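Local coordinates for protein phosphoserine phosphatase RsbX (Bacillus subtilis, PDB 3W43) that dephosphorylates phosphoserine, including that of the regulator RsbS, and is a negative regulator of sigma-B activity, at residues Asn109-Leu114 and Ile152-Gly157. Residues are numbered along the deposited sequence; the frame is centred on the assembly and turned at random.
Sequences NVRFIL and IIHTDG. With MN (manganese (II) ion), chain B.
Arg111 and His154 face each other as an antiparallel hydrogen-bonded pair, and the aliphatic part of the arginine lies alongside the imidazole. Arg111 CB sits over one ring face, 4.1 Å from the centroid of the His154 ring, a CH-pi contact displaced toward the NE2 rim. The ring is turned there by a chi1 of 69°, which sets CG between the backbone N and carbonyl carbon; its rotation is then fixed by ND1, which donates to Thr155 O at 2.9 Å, almost within the ring plane. Ile113 follows on the same sheet face, its CD1 3.8 Å from Ile152 CG2, with helix 163-169 packed against both isoleucines. On the other face Phe112 CD1 meets Ile153 CG1 at 3.7 Å, and Val110 CG1 touches Ile153 CG2; this layer packs against strands 37-45 and 88-96 of the second sheet, the beta-sandwich core of PPM-type phosphatases. By Asn109 and Asp156 the two segments have drawn apart, and water bridges them. One water donates to both Asn109 O and His154 O, while another spans Asn109 O and Asp156 N. Asn109 ND2 lies 3.5 Å from Asp156 CB and reaches the carboxylate through a third water, held by OD2. Asp156 OD1 binds manganese at 2.1 Å, as do Asp44 and Asp189 through their own carboxylates, while OD2 also accepts from a metal-bound water.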
# COMPACT_ATOMS: atom_id res chain seq x y z
N ASN A 109 4.68 6.10 7.82
CA ASN A 109 3.25 6.42 7.77
C ASN A 109 2.58 6.06 6.43
O ASN A 109 2.02 6.92 5.75
CB ASN A 109 3.00 7.89 8.12
CG ASN A 109 1.53 8.18 8.45
OD1 ASN A 109 0.74 7.27 8.70
ND2 ASN A 109 1.17 9.47 8.48
N VAL A 110 2.68 4.79 6.06
CA VAL A 110 1.86 4.21 5.01
C VAL A 110 0.96 3.24 5.77
O VAL A 110 1.44 2.41 6.55
CB VAL A 110 2.73 3.48 3.95
CG1 VAL A 110 1.85 2.92 2.84
CG2 VAL A 110 3.78 4.43 3.34
N ARG A 111 -0.35 3.37 5.57
CA ARG A 111 -1.34 2.67 6.39
C ARG A 111 -2.05 1.57 5.64
O ARG A 111 -2.31 1.69 4.45
CB ARG A 111 -2.37 3.67 6.94
CG ARG A 111 -1.78 4.60 7.96
CD ARG A 111 -2.75 5.67 8.39
NE ARG A 111 -2.12 6.61 9.31
CZ ARG A 111 -2.18 6.55 10.64
NH1 ARG A 111 -2.84 5.58 11.26
NH2 ARG A 111 -1.55 7.48 11.35
N PHE A 112 -2.33 0.50 6.37
CA PHE A 112 -3.08 -0.66 5.87
C PHE A 112 -4.26 -0.90 6.77
O PHE A 112 -4.11 -0.98 8.00
CB PHE A 112 -2.15 -1.87 5.87
CG PHE A 112 -2.80 -3.22 5.59
CD1 PHE A 112 -3.53 -3.46 4.42
CD2 PHE A 112 -2.61 -4.27 6.48
CE1 PHE A 112 -4.06 -4.73 4.17
CE2 PHE A 112 -3.13 -5.51 6.24
CZ PHE A 112 -3.86 -5.75 5.09
N ILE A 113 -5.44 -1.04 6.17
CA ILE A 113 -6.65 -1.35 6.93
C ILE A 113 -7.36 -2.47 6.19
O ILE A 113 -7.67 -2.33 5.00
CB ILE A 113 -7.58 -0.13 7.07
CG1 ILE A 113 -6.86 1.05 7.74
CG2 ILE A 113 -8.85 -0.50 7.83
CD1 ILE A 113 -6.19 2.03 6.78
N LEU A 114 -7.61 -3.58 6.90
CA LEU A 114 -8.36 -4.69 6.35
C LEU A 114 -9.66 -4.81 7.13
O LEU A 114 -9.66 -4.86 8.36
CB LEU A 114 -7.55 -5.99 6.41
CG LEU A 114 -8.27 -7.16 5.73
CD1 LEU A 114 -7.35 -7.95 4.83
CD2 LEU A 114 -9.01 -8.06 6.69
N ILE A 152 -7.54 -1.35 2.22
CA ILE A 152 -6.86 -0.23 1.59
C ILE A 152 -5.43 -0.14 2.12
O ILE A 152 -5.18 -0.41 3.31
CB ILE A 152 -7.64 1.10 1.82
CG1 ILE A 152 -7.08 2.23 0.95
CG2 ILE A 152 -7.68 1.49 3.30
CD1 ILE A 152 -7.93 3.50 0.97
N ILE A 153 -4.51 0.22 1.22
CA ILE A 153 -3.20 0.69 1.64
C ILE A 153 -3.07 2.10 1.09
O ILE A 153 -3.34 2.34 -0.08
CB ILE A 153 -2.05 -0.18 1.07
CG1 ILE A 153 -2.14 -1.62 1.59
CG2 ILE A 153 -0.69 0.41 1.44
CD1 ILE A 153 -1.17 -2.58 0.92
N HIS A 154 -2.65 3.06 1.91
CA HIS A 154 -2.58 4.44 1.45
C HIS A 154 -1.43 5.22 2.03
O HIS A 154 -1.04 5.02 3.20
CB HIS A 154 -3.91 5.18 1.66
CG HIS A 154 -4.27 5.46 3.09
ND1 HIS A 154 -3.83 6.59 3.76
CD2 HIS A 154 -5.09 4.81 3.96
CE1 HIS A 154 -4.34 6.61 4.97
NE2 HIS A 154 -5.12 5.55 5.12
N THR A 155 -0.88 6.11 1.21
CA THR A 155 0.10 7.05 1.72
C THR A 155 -0.56 8.16 2.53
O THR A 155 -1.78 8.32 2.54
CB THR A 155 0.99 7.64 0.61
OG1 THR A 155 0.17 8.38 -0.31
CG2 THR A 155 1.74 6.54 -0.12
N ASP A 156 0.29 8.92 3.22
CA ASP A 156 -0.16 9.95 4.13
C ASP A 156 -0.76 11.18 3.43
O ASP A 156 -1.28 12.06 4.09
CB ASP A 156 0.97 10.33 5.11
CG ASP A 156 2.21 10.86 4.41
OD1 ASP A 156 2.13 11.23 3.22
OD2 ASP A 156 3.28 10.91 5.07
N GLY A 157 -0.71 11.23 2.11
CA GLY A 157 -1.45 12.24 1.37
C GLY A 157 -2.94 12.05 1.52
O GLY A 157 -3.69 12.99 1.29
MN MN B . 3.58 11.79 1.75
O HOH W 1 2.92 7.99 3.25
O HOH W 2 -0.82 6.91 5.53
O HOH W 3 3.11 11.45 7.67
O HOH W 4 4.76 12.50 3.52
O HOH W 5 5.03 12.94 0.57
O HOH W 6 2.54 10.95 0.03